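Local coordinates for protein alkaline phosphatase D (Bacillus subtilis, PDB 2YEQ) that hydrolyses phosphate esters as a secreted phosphodiesterase and alkaline phosphatase whose active site holds iron and calcium, at residues Y281-A286 / P301-L306; L328-F333 / D350-Y355. All coordinates share one frame; numbering follows the deposited sequence.

Interaction 1. Residues Y281-A286 / P301-L306. With NA (sodium ion), chain B; EDO (1,2-ethanediol), chain L.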
ATOM      1  N   TYR A 281       4.865 -15.265   1.897  1.00 20.03           N
ATOM      2  CA  TYR A 281       5.500 -16.467   1.389  1.00 20.17           C
ATOM      3  C   TYR A 281       7.009 -16.349   1.252  1.00 19.45           C
ATOM      4  O   TYR A 281       7.664 -17.331   0.908  1.00 20.69           O
ATOM      5  CB  TYR A 281       4.915 -16.846   0.038  1.00 20.90           C
ATOM      6  CG  TYR A 281       3.425 -16.691  -0.060  1.00 21.86           C
ATOM      7  CD1 TYR A 281       2.557 -17.617   0.509  1.00 20.17           C
ATOM      8  CD2 TYR A 281       2.871 -15.594  -0.725  1.00 21.63           C
ATOM      9  CE1 TYR A 281       1.181 -17.453   0.422  1.00 20.29           C
ATOM     10  CE2 TYR A 281       1.521 -15.429  -0.821  1.00 20.40           C
ATOM     11  CZ  TYR A 281       0.663 -16.351  -0.252  1.00 21.43           C
ATOM     12  OH  TYR A 281      -0.706 -16.145  -0.390  1.00 22.15           O
ATOM     13  N   ARG A 282       7.576 -15.192   1.562  1.00 19.05           N
ATOM     14  CA  ARG A 282       8.972 -14.974   1.293  1.00 18.13           C
ATOM     15  C   ARG A 282       9.912 -15.749   2.226  1.00 20.84           C
ATOM     16  O   ARG A 282       9.597 -15.977   3.414  1.00 18.40           O
ATOM     17  CB  ARG A 282       9.330 -13.493   1.345  1.00 17.59           C
ATOM     18  CG  ARG A 282       9.164 -12.824   2.699  1.00 18.54           C
ATOM     19  CD  ARG A 282      10.195 -11.776   2.921  1.00 18.56           C
ATOM     20  NE  ARG A 282       9.845 -10.535   2.242  1.00 19.48           N
ATOM     21  CZ  ARG A 282      10.625  -9.471   2.180  1.00 19.18           C
ATOM     22  NH1 ARG A 282      11.860  -9.495   2.685  1.00 19.95           N
ATOM     23  NH2 ARG A 282      10.167  -8.359   1.598  1.00 19.99           N
ATOM     24  N   ASP A 283      11.092 -16.064   1.691  1.00 19.94           N
ATOM     25  CA  ASP A 283      12.186 -16.565   2.503  1.00 20.45           C
ATOM     26  C   ASP A 283      12.779 -15.442   3.331  1.00 21.13           C
ATOM     27  O   ASP A 283      12.596 -14.255   3.026  1.00 19.49           O
ATOM     28  CB  ASP A 283      13.259 -17.206   1.626  1.00 21.62           C
ATOM     29  CG  ASP A 283      12.830 -18.559   1.068  1.00 24.39           C
ATOM     30  OD1 ASP A 283      12.002 -19.267   1.702  1.00 23.81           O
ATOM     31  OD2 ASP A 283      13.314 -18.922  -0.027  1.00 22.98           O
ATOM     32  N   ASP A 284      13.511 -15.834   4.370  1.00 18.60           N
ATOM     33  CA  ASP A 284      14.086 -14.928   5.344  1.00 20.10           C
ATOM     34  C   ASP A 284      15.087 -14.035   4.654  1.00 21.46           C
ATOM     35  O   ASP A 284      15.757 -14.463   3.694  1.00 23.00           O
ATOM     36  CB  ASP A 284      14.794 -15.757   6.433  1.00 22.11           C
ATOM     37  CG  ASP A 284      14.995 -15.018   7.732  1.00 25.15           C
ATOM     38  OD1 ASP A 284      14.410 -13.910   7.976  1.00 22.54           O
ATOM     39  OD2 ASP A 284      15.797 -15.574   8.533  1.00 24.44           O
ATOM     40  N   GLN A 285      15.214 -12.811   5.150  1.00 19.70           N
ATOM     41  CA  GLN A 285      16.254 -11.907   4.678  1.00 21.90           C
ATOM     42  C   GLN A 285      17.676 -12.465   4.963  1.00 26.05           C
ATOM     43  O   GLN A 285      17.966 -12.953   6.061  1.00 22.82           O
ATOM     44  CB  GLN A 285      16.127 -10.521   5.292  1.00 19.37           C
ATOM     45  CG  GLN A 285      14.767  -9.835   5.042  1.00 19.62           C
ATOM     46  CD  GLN A 285      13.765 -10.112   6.139  1.00 23.24           C
ATOM     47  OE1 GLN A 285      13.957 -11.062   6.929  1.00 18.62           O
ATOM     48  NE2 GLN A 285      12.679  -9.303   6.211  1.00 18.12           N
ATOM     49  N   ALA A 286      18.540 -12.360   3.956  1.00 23.24           N
ATOM     50  CA  ALA A 286      19.926 -12.801   4.038  1.00 23.23           C
ATOM     51  C   ALA A 286      20.759 -11.831   4.809  1.00 23.13           C
ATOM     52  O   ALA A 286      20.398 -10.645   4.958  1.00 22.45           O
ATOM     53  CB  ALA A 286      20.508 -12.960   2.627  1.00 22.77           C
ATOM     54  N   PRO A 301      20.093 -19.166  -5.362  1.00 26.83           N
ATOM     55  CA  PRO A 301      19.040 -19.147  -6.367  1.00 25.73           C
ATOM     56  C   PRO A 301      17.747 -19.785  -5.944  1.00 26.17           C
ATOM     57  O   PRO A 301      16.720 -19.567  -6.594  1.00 24.40           O
ATOM     58  CB  PRO A 301      19.643 -19.964  -7.538  1.00 29.09           C
ATOM     59  CG  PRO A 301      20.719 -20.751  -6.938  1.00 30.03           C
ATOM     60  CD  PRO A 301      21.272 -19.910  -5.841  1.00 29.72           C
ATOM     61  N   ASN A 302      17.767 -20.597  -4.883  1.00 22.25           N
ATOM     62  CA  ASN A 302      16.525 -21.199  -4.409  1.00 22.03           C
ATOM     63  C   ASN A 302      15.630 -20.232  -3.650  1.00 20.20           C
ATOM     64  O   ASN A 302      14.479 -20.546  -3.394  1.00 22.82           O
ATOM     65  CB  ASN A 302      16.827 -22.380  -3.478  1.00 24.50           C
ATOM     66  CG  ASN A 302      17.394 -23.562  -4.225  1.00 31.13           C
ATOM     67  OD1 ASN A 302      17.048 -23.793  -5.378  1.00 34.35           O
ATOM     68  ND2 ASN A 302      18.249 -24.321  -3.567  1.00 33.82           N
ATOM     69  N   ARG A 303      16.176 -19.110  -3.227  1.00 18.14           N
ATOM     70  CA  ARG A 303      15.434 -18.194  -2.376  1.00 20.04           C
ATOM     71  C   ARG A 303      14.356 -17.475  -3.165  1.00 24.40           C
ATOM     72  O   ARG A 303      14.593 -17.089  -4.321  1.00 23.79           O
ATOM     73  CB  ARG A 303      16.362 -17.201  -1.745  1.00 19.24           C
ATOM     74  CG  ARG A 303      17.197 -17.821  -0.637  1.00 21.55           C
ATOM     75  CD  ARG A 303      18.199 -16.865  -0.092  1.00 18.32           C
ATOM     76  NE  ARG A 303      17.570 -15.822   0.709  1.00 21.93           N
ATOM     77  CZ  ARG A 303      17.541 -14.517   0.422  1.00 22.35           C
ATOM     78  NH1 ARG A 303      18.099 -14.038  -0.687  1.00 22.70           N
ATOM     79  NH2 ARG A 303      16.927 -13.675   1.249  1.00 21.40           N
ATOM     80  N   THR A 304      13.183 -17.337  -2.538  1.00 22.77           N
ATOM     81  CA  THR A 304      11.976 -16.798  -3.156  1.00 21.87           C
ATOM     82  C   THR A 304      11.448 -15.598  -2.352  1.00 21.86           C
ATOM     83  O   THR A 304      11.691 -15.496  -1.136  1.00 19.05           O
ATOM     84  CB  THR A 304      10.895 -17.880  -3.249  1.00 21.72           C
ATOM     85  OG1 THR A 304       9.841 -17.417  -4.091  1.00 19.27           O
ATOM     86  CG2 THR A 304      10.331 -18.294  -1.829  1.00 18.45           C
ATOM     87  N   LEU A 305      10.787 -14.673  -3.055  1.00 22.43           N
ATOM     88  CA  LEU A 305       9.979 -13.609  -2.420  1.00 22.75           C
ATOM     89  C   LEU A 305       8.523 -13.983  -2.538  1.00 20.55           C
ATOM     90  O   LEU A 305       7.755 -13.815  -1.594  1.00 22.07           O
ATOM     91  CB  LEU A 305      10.146 -12.248  -3.104  1.00 25.19           C
ATOM     92  CG  LEU A 305      11.048 -11.169  -2.551  1.00 30.45           C
ATOM     93  CD1 LEU A 305      10.962  -9.958  -3.516  1.00 29.54           C
ATOM     94  CD2 LEU A 305      10.714 -10.737  -1.122  1.00 24.11           C
ATOM     95  N   LEU A 306       8.134 -14.483  -3.711  1.00 20.52           N
ATOM     96  CA  LEU A 306       6.737 -14.651  -4.043  1.00 19.48           C
ATOM     97  C   LEU A 306       6.213 -15.993  -3.641  1.00 19.54           C
ATOM     98  O   LEU A 306       4.986 -16.162  -3.479  1.00 18.42           O
ATOM     99  CB  LEU A 306       6.519 -14.520  -5.553  1.00 21.15           C
ATOM    100  CG  LEU A 306       6.901 -13.213  -6.233  1.00 22.05           C
ATOM    101  CD1 LEU A 306       6.661 -13.333  -7.756  1.00 21.73           C
ATOM    102  CD2 LEU A 306       6.115 -12.032  -5.603  1.00 20.41           C
TER
HETATM  103 NA    NA B 577      14.429 -11.984   9.098  1.00 13.87          NA
HETATM  104  C1  EDO L 539      16.555 -17.452   3.121  0.80 26.80           C
HETATM  105  O1  EDO L 539      17.622 -16.609   3.570  0.80 25.67           O
HETATM  106  C2  EDO L 539      15.891 -18.146   4.292  0.80 26.32           C
HETATM  107  O2  EDO L 539      14.616 -18.634   3.947  0.80 24.13           O
HETATM  108  O   HOH W   1       5.494 -13.510  -0.173  1.00 16.33           O
HETATM  109  O   HOH W   2      16.698 -12.027   8.546  1.00 31.17           O
HETATM  110  O   HOH W   3      17.647 -10.960   1.632  1.00 19.54           O
HETATM  111  O   HOH W   4      14.743 -12.650  11.263  1.00 26.69           O
HETATM  112  O   HOH W   5      12.239 -11.777   9.597  1.00 16.94           O
HETATM  113  O   HOH W   6      14.595  -9.739   9.675  1.00 28.25           O

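Interaction 2. Residues L328-F333 / D350-Y355. With PE5 (3,6,9,12,15,18,21,24-octaoxahexacosan-1-ol), chain E.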
ATOM      1  N   LEU A 328       2.794  -4.233 -11.871  1.00 19.10           N
ATOM      2  CA  LEU A 328       3.068  -4.930 -10.616  1.00 20.15           C
ATOM      3  C   LEU A 328       2.830  -3.958  -9.460  1.00 16.94           C
ATOM      4  O   LEU A 328       3.609  -3.068  -9.216  1.00 19.44           O
ATOM      5  CB  LEU A 328       4.513  -5.443 -10.569  1.00 22.57           C
ATOM      6  CG  LEU A 328       5.028  -6.399 -11.646  1.00 26.01           C
ATOM      7  CD1 LEU A 328       6.365  -7.061 -11.169  1.00 25.03           C
ATOM      8  CD2 LEU A 328       3.971  -7.384 -12.007  1.00 25.79           C
ATOM      9  N   ALA A 329       1.712  -4.112  -8.784  1.00 16.44           N
ATOM     10  CA  ALA A 329       1.402  -3.280  -7.626  1.00 16.51           C
ATOM     11  C   ALA A 329       1.920  -4.053  -6.424  1.00 16.29           C
ATOM     12  O   ALA A 329       1.327  -5.060  -6.050  1.00 15.87           O
ATOM     13  CB  ALA A 329      -0.087  -3.095  -7.514  1.00 16.70           C
ATOM     14  N   GLN A 330       2.993  -3.573  -5.823  1.00 16.46           N
ATOM     15  CA  GLN A 330       3.688  -4.356  -4.803  1.00 18.97           C
ATOM     16  C   GLN A 330       4.385  -3.469  -3.796  1.00 17.45           C
ATOM     17  O   GLN A 330       4.169  -2.250  -3.785  1.00 18.21           O
ATOM     18  CB  GLN A 330       4.622  -5.385  -5.472  1.00 18.85           C
ATOM     19  CG  GLN A 330       5.711  -4.788  -6.347  1.00 19.50           C
ATOM     20  CD  GLN A 330       6.957  -4.485  -5.576  1.00 19.83           C
ATOM     21  OE1 GLN A 330       7.477  -5.343  -4.839  1.00 18.53           O
ATOM     22  NE2 GLN A 330       7.420  -3.252  -5.677  1.00 17.17           N
ATOM     23  N   GLN A 331       5.210  -4.068  -2.922  1.00 18.43           N
ATOM     24  CA  GLN A 331       5.594  -3.433  -1.675  1.00 16.54           C
ATOM     25  C   GLN A 331       6.916  -2.742  -1.634  1.00 15.28           C
ATOM     26  O   GLN A 331       7.053  -1.683  -0.995  1.00 14.18           O
ATOM     27  CB  GLN A 331       5.607  -4.501  -0.553  1.00 17.35           C
ATOM     28  CG  GLN A 331       4.256  -5.098  -0.210  1.00 18.02           C
ATOM     29  CD  GLN A 331       3.687  -6.049  -1.242  1.00 18.58           C
ATOM     30  OE1 GLN A 331       4.413  -6.671  -2.036  1.00 17.86           O
ATOM     31  NE2 GLN A 331       2.353  -6.200  -1.214  1.00 20.22           N
ATOM     32  N   ILE A 332       7.928  -3.364  -2.242  1.00 16.16           N
ATOM     33  CA  ILE A 332       9.309  -3.049  -1.928  1.00 15.75           C
ATOM     34  C   ILE A 332      10.161  -2.678  -3.163  1.00 15.68           C
ATOM     35  O   ILE A 332       9.820  -2.975  -4.303  1.00 18.57           O
ATOM     36  CB  ILE A 332       9.968  -4.244  -1.164  1.00 17.52           C
ATOM     37  CG1 ILE A 332       9.677  -5.556  -1.873  1.00 18.50           C
ATOM     38  CG2 ILE A 332       9.498  -4.296   0.334  1.00 16.24           C
ATOM     39  CD1 ILE A 332      10.625  -6.715  -1.478  1.00 20.01           C
ATOM     40  N   PHE A 333      11.269  -2.019  -2.901  1.00 16.60           N
ATOM     41  CA  PHE A 333      12.130  -1.467  -3.955  1.00 17.16           C
ATOM     42  C   PHE A 333      12.599  -2.548  -4.939  1.00 19.11           C
ATOM     43  O   PHE A 333      13.284  -3.504  -4.563  1.00 17.85           O
ATOM     44  CB  PHE A 333      13.287  -0.747  -3.310  1.00 17.22           C
ATOM     45  CG  PHE A 333      13.869   0.380  -4.134  1.00 17.94           C
ATOM     46  CD1 PHE A 333      14.656   0.122  -5.244  1.00 20.43           C
ATOM     47  CD2 PHE A 333      13.683   1.696  -3.751  1.00 19.38           C
ATOM     48  CE1 PHE A 333      15.222   1.184  -5.995  1.00 20.58           C
ATOM     49  CE2 PHE A 333      14.261   2.744  -4.473  1.00 20.09           C
ATOM     50  CZ  PHE A 333      15.016   2.475  -5.600  1.00 19.91           C
ATOM     51  N   ASP A 350      16.062  -6.476   2.589  1.00 17.27           N
ATOM     52  CA  ASP A 350      14.591  -6.603   2.665  1.00 18.56           C
ATOM     53  C   ASP A 350      13.863  -6.236   1.361  1.00 19.94           C
ATOM     54  O   ASP A 350      12.658  -6.495   1.211  1.00 21.34           O
ATOM     55  CB  ASP A 350      14.073  -5.735   3.808  1.00 19.54           C
ATOM     56  CG  ASP A 350      12.623  -6.019   4.153  1.00 20.71           C
ATOM     57  OD1 ASP A 350      12.253  -7.196   4.425  1.00 19.52           O
ATOM     58  OD2 ASP A 350      11.841  -5.033   4.159  1.00 20.47           O
ATOM     59  N   SER A 351      14.618  -5.673   0.418  1.00 20.20           N
ATOM     60  CA  SER A 351      14.124  -5.281  -0.911  1.00 20.21           C
ATOM     61  C   SER A 351      14.434  -6.348  -1.957  1.00 20.78           C
ATOM     62  O   SER A 351      14.986  -7.396  -1.626  1.00 19.11           O
ATOM     63  CB  SER A 351      14.769  -3.950  -1.328  1.00 21.91           C
ATOM     64  OG  SER A 351      14.480  -2.940  -0.372  1.00 26.24           O
ATOM     65  N   TRP A 352      14.067  -6.102  -3.223  1.00 19.49           N
ATOM     66  CA  TRP A 352      14.318  -7.083  -4.275  1.00 18.30           C
ATOM     67  C   TRP A 352      15.835  -7.335  -4.494  1.00 19.35           C
ATOM     68  O   TRP A 352      16.209  -8.452  -4.862  1.00 21.01           O
ATOM     69  CB  TRP A 352      13.662  -6.705  -5.601  1.00 17.86           C
ATOM     70  CG  TRP A 352      12.178  -6.872  -5.664  1.00 16.87           C
ATOM     71  CD1 TRP A 352      11.244  -6.034  -5.117  1.00 15.97           C
ATOM     72  CD2 TRP A 352      11.458  -7.905  -6.297  1.00 16.25           C
ATOM     73  NE1 TRP A 352       9.999  -6.483  -5.383  1.00 15.93           N
ATOM     74  CE2 TRP A 352      10.097  -7.642  -6.096  1.00 15.95           C
ATOM     75  CE3 TRP A 352      11.825  -9.053  -7.012  1.00 16.99           C
ATOM     76  CZ2 TRP A 352       9.108  -8.446  -6.611  1.00 16.97           C
ATOM     77  CZ3 TRP A 352      10.862  -9.837  -7.508  1.00 16.14           C
ATOM     78  CH2 TRP A 352       9.506  -9.544  -7.313  1.00 17.57           C
ATOM     79  N   ASP A 353      16.686  -6.349  -4.221  1.00 17.52           N
ATOM     80  CA  ASP A 353      18.136  -6.555  -4.265  1.00 19.80           C
ATOM     81  C   ASP A 353      18.596  -7.683  -3.283  1.00 22.70           C
ATOM     82  O   ASP A 353      19.683  -8.248  -3.457  1.00 20.97           O
ATOM     83  CB  ASP A 353      18.892  -5.294  -3.885  1.00 19.33           C
ATOM     84  CG  ASP A 353      19.071  -4.288  -5.058  1.00 22.32           C
ATOM     85  OD1 ASP A 353      19.149  -4.702  -6.243  1.00 22.77           O
ATOM     86  OD2 ASP A 353      19.149  -3.080  -4.739  1.00 20.99           O
ATOM     87  N   GLY A 354      17.782  -7.952  -2.255  1.00 22.86           N
ATOM     88  CA  GLY A 354      18.050  -9.007  -1.253  1.00 21.48           C
ATOM     89  C   GLY A 354      17.639 -10.375  -1.755  1.00 22.73           C
ATOM     90  O   GLY A 354      17.945 -11.394  -1.120  1.00 23.46           O
ATOM     91  N   TYR A 355      16.890 -10.378  -2.862  1.00 19.15           N
ATOM     92  CA  TYR A 355      16.345 -11.563  -3.480  1.00 18.55           C
ATOM     93  C   TYR A 355      16.663 -11.534  -4.988  1.00 20.19           C
ATOM     94  O   TYR A 355      15.760 -11.643  -5.812  1.00 19.61           O
ATOM     95  CB  TYR A 355      14.830 -11.665  -3.245  1.00 19.27           C
ATOM     96  CG  TYR A 355      14.450 -11.757  -1.755  1.00 19.76           C
ATOM     97  CD1 TYR A 355      14.553 -10.646  -0.925  1.00 18.77           C
ATOM     98  CD2 TYR A 355      14.047 -12.978  -1.186  1.00 19.05           C
ATOM     99  CE1 TYR A 355      14.245 -10.719   0.428  1.00 19.42           C
ATOM    100  CE2 TYR A 355      13.696 -13.057   0.175  1.00 21.40           C
ATOM    101  CZ  TYR A 355      13.820 -11.923   0.979  1.00 19.18           C
ATOM    102  OH  TYR A 355      13.532 -11.948   2.318  1.00 18.40           O
TER
HETATM  103  C48 PE5 E 531      22.341  -6.673 -10.100  1.00 46.39           C
HETATM  104  C50 PE5 E 531      22.069  -7.639  -8.946  1.00 53.14           C
HETATM  105  O1  PE5 E 531      21.465  -6.961  -7.826  1.00 47.69           O
HETATM  106  C1  PE5 E 531      22.281  -6.781  -6.656  1.00 43.46           C
HETATM  107  C2  PE5 E 531      22.000  -7.831  -5.575  1.00 41.45           C
HETATM  108  O2  PE5 E 531      22.960  -8.913  -5.519  1.00 42.35           O
HETATM  109  O   HOH W   7      15.959  -3.543  -4.715  1.00 18.30           O
HETATM  110  O   HOH W   8      11.976  -1.574  -0.104  1.00 20.13           O

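Interaction 1. Residues Y281-A286 / P301-L306
Ala286 lays its CB over one face of the Arg303 guanidinium, near the outer part of the group, while the edge of that group is turned to the carbonyl of Asp284. NH2 of Arg303 gives a nearly straight bond to Asp284 O (2.8 Å, 173°) that lies within the guanidinium plane. A bend in the arginine chain at chi3 (72°) turns the group up to this carbonyl. NH2 also shares a water with Ala286 N, and NH1 turns to Gly354, so the flat group is fixed from more than one direction. A molecule of 1,2-ethanediol, probably from the crystallisation liquor, sits at the same edge and gives its own hydrogen bond to Asp284 O.

The second guanidinium, that of Arg282, has Leu305 CD2 over one face, 3.5 Å from CZ; Leu305 runs alongside Arg282. Its polar atoms turn elsewhere, to Thr278 O, Tyr355 and Asp350.

Between the two arginines the backbones are clasped by a reciprocal pair: Asp283 N bonds Thr304 O (2.9 Å, 170°), and Thr304 N returns a bond to Asp283 OD2 at 3.0 Å, meeting the carboxylate from above its plane. Further along, a water joins Tyr281 N to Leu305 O. At the other end, Asp284 OD1 and Gln285 OE1 bind a sodium ion, at 2.2 Å and 2.4 Å, whose other four ligands are waters.

The contact ties two irregular loops of the phosphatase domain. Residues 281-286 come after strand 271-275; the loop holding 301-306 links helix 296-299 to helix 308-320. Tyr281 and Leu306 lie against helix 308-320, and Ala286 against helix 296-299.

Interaction 2. Residues L328-F333 / D350-Y355
Trp352 points its indole N-H at the side-chain amide of Gln330, the tight end of the contact. The NE1 to OE1 bond is 2.8 Å long and nearly straight (171°); OE1 lies in the ring plane, yet the donor stands above the amide plane, the two planes being 61° apart. On the opposite face of that amide, Ile332 N reaches the same OE1 at 3.3 Å, while Gln330 NE2 bonds Ile332 O. The glutamine thus folds back over its own turn, with CG between the backbone N and the carbonyl carbon (chi1 61°), its oxygen taking a short bond from the indole and a longer one from the backbone. Ile332 packs CG1 against Trp352 CD1 at 3.6 Å, and its CD1 reaches Asp350 O. Cut back to an alanine, Gln330 would probably leave the buried indole N-H without its acceptor and Ile332 N and O without the amide that ties them.

Toward Ser351 and Asp353 the packing gives way to water. Phe333 O still takes a direct bond from Trp352 N (3.0 Å), but one water links this carbonyl to Asp353 N, and another bridges Phe333 N and Ser351 OG. The serine hydroxyl also bonds Ser348, and Asp353 salt-bridges Arg359. A polyether molecule comes up to Asp353 O on this side.

The whole contact is buried, joining the loop that leaves strand 325-329, which lies between strands 271-275 and 374-378 in a seven-stranded mixed sheet, to the 3-10 turn 352-354. Tyr355 then occupies the N-cap position of helix 356-368, which touches Trp352, while Phe333 leans on strand 400-406.

Interactions 1 and 2 follow one another along the chain, yet their centres are only 11 Å apart and they touch. The turn of 350-355 reaches into the clasp of 281-286 with 301-306: Tyr355 OH lies 2.6 Å from Asp283 O, and Gly354 O lies 2.7 Å from Arg303 NH1, both probable hydrogen bonds. Asp350 is the other joint, since its OD1 takes Gln285 NE2 and a salt bridge from Arg282. Its side chain comes within about 5 Å of a bound calcium and about 6 Å of a phosphate ion, probably from the crystallisation liquor, which suggests that the network lies next to a calcium site, whereas the sodium held by interaction 1 is a separate one.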